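Local structure of beta-glucuronidase (Dictyoglomus thermophilum, 6XXW) at residues A[468-473]-A[483-488]; A[234-239]-A[243-248]; A[113-118]-A[388-393]; A[323-328]-A[574-579]. The protein probably hydrolyses beta-D-glucuronides, as a retaining beta-glucuronidase of glycoside hydrolase family 2. All coordinates share one frame; numbering follows the deposited sequence. Where two conformers were deposited one is given.

Contact 1: residues A[468-473]-A[483-488]; sequences RYYSWY and EYQLER
The phenol ring of Tyr-470 lies against the first turn of helix 482-497, with the aliphatic part of Gln-485 laid over one of its faces. Gln-485 CB stands 3.9 Å from the centroid of the Tyr-470 ring and only 6° off the ring normal, a CH-pi contact. From there the Gln-485 chain runs out extended (chi2 179°) and brings its amide to the ring's root, where OE1 is 3.1 Å from Tyr-470 CD1; amide and ring planes are 61° apart. In the TIM barrel this loop follows the barrel strand 463-467 and leads into the helix that packs outside it. At the far rim Leu-486 CD1 meets Tyr-470 CE2 at 4.0 Å, near the ring plane, and also touches Arg-468 CB. Water 1 accepts from Ser-471 N and lies 2.7 Å from Gln-485 OE1. The amide's other end, NE2, binds the carbonyl of Met-162 of the second subunit, which also packs on Tyr-470.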
loop_
_atom_site.group_PDB
_atom_site.type_symbol
_atom_site.label_atom_id
_atom_site.label_comp_id
_atom_site.label_asym_id
_atom_site.label_seq_id
_atom_site.Cartn_x
_atom_site.Cartn_y
_atom_site.Cartn_z
ATOM N N ARG A 468 -12.276 21.193 15.274
ATOM C CA ARG A 468 -13.547 20.493 15.105
ATOM C C ARG A 468 -13.376 19.303 14.165
ATOM O O ARG A 468 -12.711 19.406 13.127
ATOM C CB ARG A 468 -14.640 21.439 14.574
ATOM C CG ARG A 468 -15.171 22.438 15.635
ATOM C CD ARG A 468 -15.785 21.677 16.812
ATOM N NE ARG A 468 -16.296 22.544 17.887
ATOM C CZ ARG A 468 -15.768 22.608 19.106
ATOM N NH1 ARG A 468 -14.691 21.891 19.402
ATOM N NH2 ARG A 468 -16.316 23.389 20.035
ATOM N N TYR A 469 -14.001 18.183 14.533
ATOM C CA TYR A 469 -13.825 16.884 13.881
ATOM C C TYR A 469 -15.174 16.218 13.627
ATOM O O TYR A 469 -15.312 14.998 13.732
ATOM C CB TYR A 469 -12.920 15.988 14.727
ATOM C CG TYR A 469 -11.456 16.416 14.657
ATOM C CD1 TYR A 469 -10.660 16.053 13.569
ATOM C CD2 TYR A 469 -10.890 17.201 15.655
ATOM C CE1 TYR A 469 -9.320 16.445 13.481
ATOM C CE2 TYR A 469 -9.558 17.605 15.586
ATOM C CZ TYR A 469 -8.783 17.233 14.486
ATOM O OH TYR A 469 -7.464 17.621 14.410
ATOM N N TYR A 470 -16.189 17.019 13.302
ATOM C CA TYR A 470 -17.503 16.470 13.014
ATOM C C TYR A 470 -17.400 15.467 11.870
ATOM O O TYR A 470 -16.731 15.719 10.868
ATOM C CB TYR A 470 -18.471 17.591 12.650
ATOM C CG TYR A 470 -18.679 18.641 13.748
ATOM C CD1 TYR A 470 -19.190 18.292 14.986
ATOM C CD2 TYR A 470 -18.366 19.980 13.520
ATOM C CE1 TYR A 470 -19.392 19.243 15.975
ATOM C CE2 TYR A 470 -18.567 20.932 14.495
ATOM C CZ TYR A 470 -19.084 20.560 15.718
ATOM O OH TYR A 470 -19.280 21.502 16.695
ATOM N N SER A 471 -18.086 14.334 12.024
ATOM C CA SER A 471 -18.123 13.179 11.114
ATOM C C SER A 471 -16.880 12.297 11.238
ATOM O O SER A 471 -16.844 11.222 10.600
ATOM C CB SER A 471 -18.321 13.572 9.640
ATOM O OG SER A 471 -17.080 13.799 8.993
ATOM N N TRP A 472 -15.880 12.673 12.045
ATOM C CA TRP A 472 -14.739 11.805 12.329
ATOM C C TRP A 472 -14.820 11.249 13.747
ATOM O O TRP A 472 -15.054 10.049 13.929
ATOM C CB TRP A 472 -13.391 12.515 12.095
ATOM C CG TRP A 472 -12.278 11.509 12.255
ATOM C CD1 TRP A 472 -11.508 11.296 13.369
ATOM C CD2 TRP A 472 -11.890 10.515 11.302
ATOM N NE1 TRP A 472 -10.645 10.246 13.157
ATOM C CE2 TRP A 472 -10.865 9.740 11.900
ATOM C CE3 TRP A 472 -12.303 10.203 9.996
ATOM C CZ2 TRP A 472 -10.241 8.680 11.233
ATOM C CZ3 TRP A 472 -11.675 9.144 9.322
ATOM C CH2 TRP A 472 -10.641 8.403 9.945
ATOM N N TYR A 473 -14.607 12.076 14.776
ATOM C CA TYR A 473 -14.668 11.554 16.142
ATOM C C TYR A 473 -16.100 11.434 16.647
ATOM O O TYR A 473 -16.366 10.631 17.551
ATOM C CB TYR A 473 -13.866 12.441 17.104
ATOM C CG TYR A 473 -12.367 12.282 16.960
ATOM C CD1 TYR A 473 -11.759 11.039 17.118
ATOM C CD2 TYR A 473 -11.560 13.375 16.661
ATOM C CE1 TYR A 473 -10.377 10.888 16.969
ATOM C CE2 TYR A 473 -10.190 13.237 16.521
ATOM C CZ TYR A 473 -9.605 11.995 16.675
ATOM O OH TYR A 473 -8.241 11.865 16.539
ATOM N N GLU A 483 -22.229 20.344 7.577
ATOM C CA GLU A 483 -22.697 21.712 7.367
ATOM C C GLU A 483 -23.619 22.174 8.494
ATOM O O GLU A 483 -23.485 23.299 8.994
ATOM C CB GLU A 483 -23.400 21.813 6.017
ATOM C CG GLU A 483 -22.441 21.741 4.824
ATOM C CD GLU A 483 -22.168 20.317 4.359
ATOM O OE1 GLU A 483 -22.698 19.351 4.971
ATOM O OE2 GLU A 483 -21.423 20.166 3.370
ATOM N N TYR A 484 -24.559 21.316 8.896
ATOM C CA TYR A 484 -25.453 21.602 10.016
ATOM C C TYR A 484 -24.669 21.910 11.286
ATOM O O TYR A 484 -24.868 22.951 11.921
ATOM C CB TYR A 484 -26.375 20.397 10.232
ATOM C CG TYR A 484 -27.499 20.560 11.242
ATOM C CD1 TYR A 484 -28.763 20.991 10.841
ATOM C CD2 TYR A 484 -27.314 20.238 12.584
ATOM C CE1 TYR A 484 -29.809 21.123 11.758
ATOM C CE2 TYR A 484 -28.353 20.371 13.512
ATOM C CZ TYR A 484 -29.598 20.811 13.090
ATOM O OH TYR A 484 -30.638 20.942 13.995
ATOM N N GLN A 485 -23.754 21.018 11.662
ATOM C CA GLN A 485 -23.101 21.147 12.960
ATOM C C GLN A 485 -22.052 22.254 12.966
ATOM O O GLN A 485 -21.954 23.021 13.933
ATOM C CB GLN A 485 -22.476 19.810 13.353
ATOM C CG GLN A 485 -23.476 18.668 13.430
ATOM C CD GLN A 485 -22.829 17.351 13.803
ATOM O OE1 GLN A 485 -21.647 17.139 13.546
ATOM N NE2 GLN A 485 -23.604 16.454 14.414
ATOM N N LEU A 486 -21.266 22.363 11.898
ATOM C CA LEU A 486 -20.147 23.294 11.926
ATOM C C LEU A 486 -20.628 24.732 11.858
ATOM O O LEU A 486 -20.105 25.597 12.572
ATOM C CB LEU A 486 -19.173 22.994 10.787
ATOM C CG LEU A 486 -17.932 23.897 10.790
ATOM C CD1 LEU A 486 -17.126 23.714 12.069
ATOM C CD2 LEU A 486 -17.070 23.635 9.540
ATOM N N GLU A 487 -21.630 25.012 11.017
ATOM C CA GLU A 487 -22.114 26.388 10.923
ATOM C C GLU A 487 -22.752 26.838 12.231
ATOM O O GLU A 487 -22.488 27.950 12.701
ATOM C CB GLU A 487 -23.110 26.545 9.774
ATOM C CG GLU A 487 -23.807 27.903 9.808
ATOM C CD GLU A 487 -24.331 28.352 8.456
ATOM O OE1 GLU A 487 -24.793 29.507 8.361
ATOM O OE2 GLU A 487 -24.293 27.556 7.491
ATOM N N ARG A 488 -23.591 25.992 12.832
ATOM C CA ARG A 488 -24.187 26.330 14.121
ATOM C C ARG A 488 -23.121 26.580 15.181
ATOM O O ARG A 488 -23.232 27.520 15.978
ATOM C CB ARG A 488 -25.125 25.213 14.580
ATOM C CG ARG A 488 -26.449 25.160 13.829
ATOM C CD ARG A 488 -27.082 23.766 13.894
ATOM N NE ARG A 488 -27.620 23.467 15.214
ATOM C CZ ARG A 488 -28.831 23.835 15.620
ATOM N NH1 ARG A 488 -29.624 24.517 14.803
ATOM N NH2 ARG A 488 -29.248 23.525 16.840
HETATM O O HOH W 1 -20.341 14.876 14.148
#

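Contact 2: residues A[234-239]-A[243-248]; sequences IVAENF and GVLEVK
Strands 234-239 and 243-248 run side by side where the edges of the two sheets of a small beta-sandwich domain meet, joined by a tight connection but belonging to different sheets. They run nearly antiparallel, at 163°, with axes 6.1 Å apart at closest approach, yet they meet through side chains and water instead of backbone pairing. Strand 234-239 bonds to 223-228, and 243-248 to 209-217. Leu-245 carries the middle of the contact: its CB lies 3.9 Å from Ala-236 CB, while CD2 reaches past it to within 3.5 Å of Glu-237 C and also touches Asn-238 CB. Ala-236 CB further abuts Glu-246 O, at 3.4 Å. Toward one end, Val-235 CG2 meets Val-247 CG2 at 4.2 Å, and Tyr-261 packs on both valines. Toward the other, Asn-238 has CG anti to its N (chi1 -164°), which carries the amide across to Gly-243, with ND2 3.7 Å from Gly-243 CA; ND2 is hydrogen-bonded to Tyr-214 OH. Water bridges the two backbones in place of direct bonds: Val-235 O accepts from water 2, which accepts from Lys-248 N, and from water 3, which also donates to Glu-246 O at 2.7 Å. Val-235 and Ala-236 both face Leu-227, a classic beta bulge in strand 234-239, within the immunoglobulin-like beta-sandwich typical of family 2 glycoside hydrolases.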
loop_
_atom_site.group_PDB
_atom_site.type_symbol
_atom_site.label_atom_id
_atom_site.label_comp_id
_atom_site.label_asym_id
_atom_site.label_seq_id
_atom_site.Cartn_x
_atom_site.Cartn_y
_atom_site.Cartn_z
ATOM N N ILE A 234 23.288 50.383 2.719
ATOM C CA ILE A 234 22.954 50.905 4.042
ATOM C C ILE A 234 21.766 51.845 3.901
ATOM O O ILE A 234 21.834 52.838 3.169
ATOM C CB ILE A 234 24.149 51.627 4.679
ATOM C CG1 ILE A 234 25.266 50.637 4.997
ATOM C CG2 ILE A 234 23.715 52.348 5.953
ATOM C CD1 ILE A 234 26.590 51.316 5.312
ATOM N N VAL A 235 20.670 51.537 4.600
ATOM C CA VAL A 235 19.485 52.388 4.562
ATOM C C VAL A 235 19.232 53.105 5.872
ATOM O O VAL A 235 18.359 53.989 5.912
ATOM C CB VAL A 235 18.221 51.605 4.140
ATOM C CG1 VAL A 235 18.396 51.005 2.735
ATOM C CG2 VAL A 235 17.881 50.535 5.169
ATOM N N ALA A 236 19.945 52.760 6.943
ATOM C CA ALA A 236 19.770 53.462 8.210
ATOM C C ALA A 236 20.929 53.129 9.135
ATOM O O ALA A 236 21.553 52.072 9.020
ATOM C CB ALA A 236 18.434 53.115 8.885
ATOM N N GLU A 237 21.210 54.044 10.059
ATOM C CA GLU A 237 22.310 53.855 10.990
ATOM C C GLU A 237 22.007 54.637 12.254
ATOM O O GLU A 237 21.283 55.635 12.219
ATOM C CB GLU A 237 23.661 54.303 10.399
ATOM C CG GLU A 237 23.845 55.830 10.224
ATOM C CD GLU A 237 24.150 56.580 11.528
ATOM O OE1 GLU A 237 24.917 56.056 12.368
ATOM O OE2 GLU A 237 23.612 57.695 11.715
ATOM N N ASN A 238 22.587 54.189 13.363
ATOM C CA ASN A 238 22.421 54.905 14.618
ATOM C C ASN A 238 23.543 54.529 15.564
ATOM O O ASN A 238 23.945 53.366 15.625
ATOM C CB ASN A 238 21.071 54.597 15.281
ATOM C CG ASN A 238 20.714 55.616 16.362
ATOM O OD1 ASN A 238 20.610 56.816 16.091
ATOM N ND2 ASN A 238 20.543 55.143 17.591
ATOM N N PHE A 239 24.057 55.526 16.278
ATOM C CA PHE A 239 24.961 55.308 17.398
ATOM C C PHE A 239 24.138 55.364 18.676
ATOM O O PHE A 239 23.478 56.374 18.946
ATOM C CB PHE A 239 26.075 56.355 17.425
ATOM C CG PHE A 239 27.005 56.274 16.255
ATOM C CD1 PHE A 239 27.955 55.272 16.180
ATOM C CD2 PHE A 239 26.929 57.200 15.225
ATOM C CE1 PHE A 239 28.814 55.193 15.098
ATOM C CE2 PHE A 239 27.787 57.127 14.144
ATOM C CZ PHE A 239 28.730 56.123 14.082
ATOM N N GLY A 243 17.746 52.988 20.402
ATOM C CA GLY A 243 17.475 54.010 19.414
ATOM C C GLY A 243 16.447 53.570 18.393
ATOM O O GLY A 243 15.789 52.536 18.537
ATOM N N VAL A 244 16.310 54.402 17.367
ATOM C CA VAL A 244 15.332 54.195 16.309
ATOM C C VAL A 244 16.055 54.319 14.974
ATOM O O VAL A 244 16.904 55.198 14.801
ATOM C CB VAL A 244 14.157 55.195 16.404
ATOM C CG1 VAL A 244 13.464 55.092 17.753
ATOM C CG2 VAL A 244 14.640 56.625 16.191
ATOM N N LEU A 245 15.760 53.410 14.057
ATOM C CA LEU A 245 16.281 53.453 12.698
ATOM C C LEU A 245 15.130 53.771 11.759
ATOM O O LEU A 245 14.106 53.079 11.781
ATOM C CB LEU A 245 16.932 52.119 12.321
ATOM C CG LEU A 245 18.093 51.663 13.217
ATOM C CD1 LEU A 245 18.188 50.131 13.260
ATOM C CD2 LEU A 245 19.414 52.275 12.740
ATOM N N GLU A 246 15.282 54.815 10.947
ATOM C CA GLU A 246 14.241 55.203 10.004
ATOM C C GLU A 246 14.537 54.628 8.630
ATOM O O GLU A 246 15.632 54.827 8.091
ATOM C CB GLU A 246 14.096 56.718 9.889
ATOM C CG GLU A 246 12.821 57.099 9.145
ATOM C CD GLU A 246 12.728 58.575 8.841
ATOM O OE1 GLU A 246 13.599 59.325 9.323
ATOM O OE2 GLU A 246 11.784 58.977 8.118
ATOM N N VAL A 247 13.552 53.952 8.051
ATOM C CA VAL A 247 13.675 53.387 6.712
ATOM C C VAL A 247 12.672 54.104 5.819
ATOM O O VAL A 247 11.458 53.906 5.952
ATOM C CB VAL A 247 13.452 51.867 6.700
ATOM C CG1 VAL A 247 13.576 51.313 5.292
ATOM C CG2 VAL A 247 14.475 51.197 7.584
ATOM N N LYS A 248 13.174 54.941 4.918
ATOM C CA LYS A 248 12.309 55.615 3.962
ATOM C C LYS A 248 11.970 54.654 2.830
ATOM O O LYS A 248 12.821 53.887 2.376
ATOM C CB LYS A 248 12.990 56.875 3.419
ATOM C CG LYS A 248 12.103 57.698 2.491
ATOM C CD LYS A 248 11.708 59.030 3.124
ATOM C CE LYS A 248 10.322 59.471 2.663
ATOM N NZ LYS A 248 9.943 60.805 3.213
HETATM O O HOH W 2 16.198 54.673 4.326
HETATM O O HOH W 3 17.692 56.524 7.518
HETATM O O HOH W 4 17.612 57.287 17.762
#

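Contact 3: residues A[113-118]-A[388-393]; sequences KHKGGF and LEHHLE
His-390 and Lys-115 account for most of the surface buried here, with Gly-116 adding a smaller share. The lysine runs fully extended across one face of the imidazole: CE sits 3.8 Å from the ring centroid and 21° off the normal, a CH-pi contact, displaced toward the ND1 side, where CE and ND1 are 3.6 Å apart. Nearer its root, Lys-115 CG lies 3.6 Å from His-390 CE1. With its CG anti to the backbone N (chi1 179°), His-390 projects from helix 385-402 toward the strand end, and the CE1 edge of the ring is turned to the backbone, with CE1 3.5 Å from Lys-115 O, which lies in the ring plane. Gly-116 CA also comes to that edge, at 4.3 Å from CE1. Beyond the ring, Lys-115 NZ is held by the carbonyl of Asp-148. Close by, His-114 NE2 bonds Glu-397 of the same helix. The contact thus joins strand 109-115 in the N-terminal sugar-binding domain to a TIM-barrel helix, a domain interface of the family 2 architecture.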
loop_
_atom_site.group_PDB
_atom_site.type_symbol
_atom_site.label_atom_id
_atom_site.label_comp_id
_atom_site.label_asym_id
_atom_site.label_seq_id
_atom_site.Cartn_x
_atom_site.Cartn_y
_atom_site.Cartn_z
ATOM N N LYS A 113 21.485 22.862 34.229
ATOM C CA LYS A 113 20.365 21.941 34.248
ATOM C C LYS A 113 19.212 22.631 33.542
ATOM O O LYS A 113 19.150 23.864 33.495
ATOM C CB LYS A 113 19.963 21.575 35.684
ATOM N N HIS A 114 18.303 21.842 32.978
ATOM C CA HIS A 114 17.202 22.465 32.271
ATOM C C HIS A 114 15.970 21.579 32.311
ATOM O O HIS A 114 16.058 20.346 32.259
ATOM C CB HIS A 114 17.564 22.771 30.823
ATOM C CG HIS A 114 16.524 23.568 30.108
ATOM N ND1 HIS A 114 15.617 22.994 29.242
ATOM C CD2 HIS A 114 16.237 24.891 30.138
ATOM C CE1 HIS A 114 14.830 23.937 28.753
ATOM N NE2 HIS A 114 15.179 25.095 29.288
ATOM N N LYS A 115 14.819 22.239 32.374
ATOM C CA LYS A 115 13.522 21.587 32.453
ATOM C C LYS A 115 12.686 22.080 31.288
ATOM O O LYS A 115 12.466 23.290 31.144
ATOM C CB LYS A 115 12.831 21.907 33.777
ATOM C CG LYS A 115 11.389 21.449 33.855
ATOM C CD LYS A 115 10.840 21.739 35.242
ATOM C CE LYS A 115 9.372 21.421 35.306
ATOM N NZ LYS A 115 8.862 21.671 36.679
ATOM N N GLY A 116 12.196 21.149 30.484
ATOM C CA GLY A 116 11.420 21.489 29.309
ATOM C C GLY A 116 12.147 21.039 28.057
ATOM O O GLY A 116 13.289 21.438 27.818
ATOM N N GLY A 117 11.489 20.233 27.236
ATOM C CA GLY A 117 12.161 19.606 26.120
ATOM C C GLY A 117 12.171 20.343 24.797
ATOM O O GLY A 117 12.617 19.750 23.810
ATOM N N PHE A 118 11.715 21.605 24.728
ATOM C CA PHE A 118 11.539 22.260 23.433
ATOM C C PHE A 118 12.134 23.662 23.374
ATOM O O PHE A 118 11.836 24.415 22.433
ATOM C CB PHE A 118 10.055 22.282 23.071
ATOM C CG PHE A 118 9.449 20.922 23.104
ATOM C CD1 PHE A 118 9.522 20.093 21.996
ATOM C CD2 PHE A 118 8.885 20.440 24.266
ATOM C CE1 PHE A 118 8.999 18.820 22.038
ATOM C CE2 PHE A 118 8.356 19.161 24.315
ATOM C CZ PHE A 118 8.418 18.356 23.200
ATOM N N LEU A 388 1.875 25.858 36.776
ATOM C CA LEU A 388 1.720 27.244 36.348
ATOM C C LEU A 388 3.062 27.964 36.350
ATOM O O LEU A 388 3.411 28.655 35.386
ATOM C CB LEU A 388 0.716 27.952 37.255
ATOM C CG LEU A 388 0.510 29.442 36.995
ATOM C CD1 LEU A 388 0.037 29.659 35.540
ATOM C CD2 LEU A 388 -0.482 30.020 38.017
ATOM N N GLU A 389 3.837 27.792 37.427
ATOM C CA GLU A 389 5.166 28.389 37.501
ATOM C C GLU A 389 6.022 27.998 36.299
ATOM O O GLU A 389 6.693 28.843 35.700
ATOM C CB GLU A 389 5.843 27.967 38.806
ATOM C CG GLU A 389 7.039 28.817 39.190
ATOM C CD GLU A 389 6.632 30.147 39.801
ATOM O OE1 GLU A 389 5.413 30.421 39.875
ATOM O OE2 GLU A 389 7.532 30.916 40.211
ATOM N N HIS A 390 6.011 26.710 35.934
ATOM C CA HIS A 390 6.771 26.260 34.768
ATOM C C HIS A 390 6.234 26.887 33.487
ATOM O O HIS A 390 7.007 27.338 32.632
ATOM C CB HIS A 390 6.731 24.731 34.670
ATOM C CG HIS A 390 7.461 24.179 33.480
ATOM N ND1 HIS A 390 8.823 24.320 33.316
ATOM C CD2 HIS A 390 7.026 23.470 32.408
ATOM C CE1 HIS A 390 9.194 23.733 32.189
ATOM N NE2 HIS A 390 8.122 23.211 31.618
ATOM N N HIS A 391 4.908 26.920 33.338
ATOM C CA HIS A 391 4.301 27.518 32.152
ATOM C C HIS A 391 4.720 28.978 31.994
ATOM O O HIS A 391 5.056 29.425 30.887
ATOM C CB HIS A 391 2.783 27.379 32.255
ATOM C CG HIS A 391 2.050 27.469 30.949
ATOM N ND1 HIS A 391 0.785 26.938 30.778
ATOM C CD2 HIS A 391 2.372 28.057 29.772
ATOM C CE1 HIS A 391 0.368 27.187 29.550
ATOM N NE2 HIS A 391 1.317 27.852 28.913
ATOM N N LEU A 392 4.717 29.736 33.094
ATOM C CA LEU A 392 5.118 31.140 33.030
ATOM C C LEU A 392 6.589 31.281 32.660
ATOM O O LEU A 392 6.959 32.174 31.886
ATOM C CB LEU A 392 4.843 31.834 34.368
ATOM C CG LEU A 392 3.377 31.900 34.795
ATOM C CD1 LEU A 392 3.252 32.309 36.274
ATOM C CD2 LEU A 392 2.547 32.816 33.885
ATOM N N GLU A 393 7.450 30.433 33.223
ATOM C CA GLU A 393 8.857 30.471 32.826
ATOM C C GLU A 393 9.019 30.109 31.353
ATOM O O GLU A 393 9.865 30.683 30.650
ATOM C CB GLU A 393 9.682 29.541 33.718
ATOM C CG GLU A 393 9.605 29.933 35.196
ATOM C CD GLU A 393 10.553 29.145 36.093
ATOM O OE1 GLU A 393 10.279 27.956 36.355
ATOM O OE2 GLU A 393 11.560 29.726 36.554
#

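Contact 4: residues A[323-328]-A[574-579]; sequences IKDFNL and RNRQPK
Arg-576 grips Asp-325 side-on with two nitrogens in a bidentate salt bridge. NE donates to OD1 of Asp-325 at 2.7 Å and NH2 to OD2 of Asp-325 at 3.1 Å, both nearly straight (166° and 168°) and both on the syn lone pairs; the carboxylate and guanidinium planes are only 10° apart. On the far side Arg-576 NH1 bonds the carbonyl O of Arg-574 at 2.9 Å, and NH2 also reaches the carbonyl of Asp-309, so the guanidinium's rotation is fixed. Lys-306 forms a second salt bridge to Asp-325 OD2. A bend at chi2 sets the aliphatic part of Arg-576 against helix 319-332: CG lies 3.6 Å from Leu-328 CD1 and 4.1 Å from Lys-324 CG. Lys-324 NZ binds the carbonyl of Asp-60 of the third subunit and, through water 6, Gln-577 NE2. With two cations sharing its buried carboxylate, Asp-325 is probably kept ionised, and the charged pair ties the loop before helix 580-591 to helix 319-332 of the TIM barrel.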
loop_
_atom_site.group_PDB
_atom_site.type_symbol
_atom_site.label_atom_id
_atom_site.label_comp_id
_atom_site.label_asym_id
_atom_site.label_seq_id
_atom_site.Cartn_x
_atom_site.Cartn_y
_atom_site.Cartn_z
ATOM N N ILE A 323 13.694 22.370 4.702
ATOM C CA ILE A 323 13.604 23.071 3.424
ATOM C C ILE A 323 12.585 22.391 2.521
ATOM O O ILE A 323 11.771 23.057 1.867
ATOM C CB ILE A 323 15.004 23.178 2.792
ATOM C CG1 ILE A 323 15.798 24.254 3.556
ATOM C CG2 ILE A 323 14.917 23.545 1.299
ATOM C CD1 ILE A 323 17.305 24.184 3.360
ATOM N N LYS A 324 12.577 21.057 2.500
ATOM C CA LYS A 324 11.524 20.338 1.782
ATOM C C LYS A 324 10.135 20.786 2.236
ATOM O O LYS A 324 9.243 21.016 1.411
ATOM C CB LYS A 324 11.685 18.834 1.989
ATOM C CG LYS A 324 10.618 18.017 1.282
ATOM C CD LYS A 324 10.627 18.296 -0.220
ATOM C CE LYS A 324 9.984 17.144 -0.995
ATOM N NZ LYS A 324 10.170 17.284 -2.477
ATOM N N ASP A 325 9.942 20.937 3.547
ATOM C CA ASP A 325 8.618 21.280 4.060
ATOM C C ASP A 325 8.211 22.678 3.606
ATOM O O ASP A 325 7.053 22.907 3.239
ATOM C CB ASP A 325 8.604 21.192 5.591
ATOM C CG ASP A 325 8.481 19.753 6.119
ATOM O OD1 ASP A 325 8.393 18.795 5.312
ATOM O OD2 ASP A 325 8.468 19.579 7.365
ATOM N N PHE A 326 9.150 23.631 3.621
ATOM C CA PHE A 326 8.804 24.977 3.181
ATOM C C PHE A 326 8.542 25.032 1.679
ATOM O O PHE A 326 7.676 25.788 1.225
ATOM C CB PHE A 326 9.902 25.965 3.595
ATOM C CG PHE A 326 9.777 26.399 5.029
ATOM C CD1 PHE A 326 8.882 27.395 5.388
ATOM C CD2 PHE A 326 10.486 25.749 6.028
ATOM C CE1 PHE A 326 8.737 27.767 6.706
ATOM C CE2 PHE A 326 10.339 26.115 7.352
ATOM C CZ PHE A 326 9.465 27.126 7.692
ATOM N N ASN A 327 9.274 24.252 0.886
ATOM C CA ASN A 327 8.973 24.217 -0.546
ATOM C C ASN A 327 7.593 23.622 -0.798
ATOM O O ASN A 327 6.870 24.062 -1.704
ATOM C CB ASN A 327 10.054 23.435 -1.287
ATOM C CG ASN A 327 11.367 24.171 -1.292
ATOM O OD1 ASN A 327 11.388 25.394 -1.176
ATOM N ND2 ASN A 327 12.468 23.442 -1.387
ATOM N N LEU A 328 7.198 22.643 0.016
ATOM C CA LEU A 328 5.848 22.093 -0.098
ATOM C C LEU A 328 4.797 23.108 0.337
ATOM O O LEU A 328 3.733 23.211 -0.284
ATOM C CB LEU A 328 5.731 20.812 0.729
ATOM C CG LEU A 328 6.420 19.557 0.175
ATOM C CD1 LEU A 328 6.468 18.438 1.247
ATOM C CD2 LEU A 328 5.730 19.082 -1.092
ATOM N N ARG A 574 4.415 10.772 5.612
ATOM C CA ARG A 574 5.549 11.119 6.464
ATOM C C ARG A 574 6.815 11.379 5.650
ATOM O O ARG A 574 7.688 12.140 6.091
ATOM C CB ARG A 574 5.806 10.014 7.484
ATOM C CG ARG A 574 6.682 10.463 8.651
ATOM C CD ARG A 574 6.786 9.365 9.676
ATOM N NE ARG A 574 7.208 9.818 11.005
ATOM C CZ ARG A 574 7.909 9.058 11.836
ATOM N NH1 ARG A 574 8.279 7.847 11.454
ATOM N NH2 ARG A 574 8.232 9.492 13.047
ATOM N N ASN A 575 6.941 10.760 4.474
ATOM C CA ASN A 575 8.058 11.032 3.584
ATOM C C ASN A 575 7.768 12.189 2.631
ATOM O O ASN A 575 8.424 12.302 1.592
ATOM C CB ASN A 575 8.463 9.765 2.812
ATOM C CG ASN A 575 7.412 9.300 1.832
ATOM O OD1 ASN A 575 6.279 9.798 1.807
ATOM N ND2 ASN A 575 7.777 8.319 1.015
ATOM N N ARG A 576 6.790 13.036 2.964
ATOM C CA ARG A 576 6.598 14.347 2.337
ATOM C C ARG A 576 6.125 14.238 0.881
ATOM O O ARG A 576 6.552 15.013 0.017
ATOM C CB ARG A 576 7.874 15.197 2.433
ATOM C CG ARG A 576 7.904 16.136 3.642
ATOM C CD ARG A 576 7.849 15.366 4.939
ATOM N NE ARG A 576 7.960 16.248 6.099
ATOM C CZ ARG A 576 7.751 15.864 7.351
ATOM N NH1 ARG A 576 7.423 14.602 7.608
ATOM N NH2 ARG A 576 7.881 16.742 8.348
ATOM N N GLN A 577 5.214 13.300 0.612
ATOM C CA GLN A 577 4.552 13.223 -0.690
ATOM C C GLN A 577 3.044 13.406 -0.528
ATOM O O GLN A 577 2.477 13.026 0.499
ATOM C CB GLN A 577 4.828 11.880 -1.385
ATOM C CG GLN A 577 6.300 11.605 -1.685
ATOM C CD GLN A 577 6.971 12.704 -2.495
ATOM O OE1 GLN A 577 6.343 13.357 -3.331
ATOM N NE2 GLN A 577 8.264 12.902 -2.257
ATOM N N PRO A 578 2.364 13.972 -1.523
ATOM C CA PRO A 578 0.986 14.432 -1.298
ATOM C C PRO A 578 -0.039 13.310 -1.362
ATOM O O PRO A 578 0.060 12.392 -2.180
ATOM C CB PRO A 578 0.764 15.430 -2.442
ATOM C CG PRO A 578 1.651 14.898 -3.571
ATOM C CD PRO A 578 2.878 14.354 -2.854
ATOM N N LYS A 579 -1.059 13.407 -0.505
ATOM C CA LYS A 579 -2.258 12.605 -0.679
ATOM C C LYS A 579 -3.233 13.350 -1.588
ATOM O O LYS A 579 -2.993 14.490 -1.985
ATOM C CB LYS A 579 -2.896 12.269 0.675
ATOM C CG LYS A 579 -1.978 11.452 1.576
ATOM C CD LYS A 579 -2.660 11.171 2.924
ATOM C CE LYS A 579 -1.630 10.775 3.982
ATOM N NZ LYS A 579 -2.230 10.681 5.354
HETATM O O HOH W 5 7.193 16.085 -2.533
HETATM O O HOH W 6 9.770 14.989 -4.226
#

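Overall arrangement
From the N terminus, the segment 113-118 in the sugar-binding domain comes first and waits some 270 residues for its partner 388-393 on a barrel helix. Within that long loop, contact 2 opens and closes in the middle beta-sandwich domain, a short local closure. Segment 323-328 of the barrel also falls inside it, but its partner 574-579 lies beyond, so contacts 3 and 4 cross along the chain; they sit on opposite sides of the chain's centre, their centres 31 Å apart. Contact 1 is a brief closure nested inside contact 4. Contact 3 therefore links two domains, while contacts 1 and 4 bind loops to helices within the barrel and contact 2 joins two sheets of one domain.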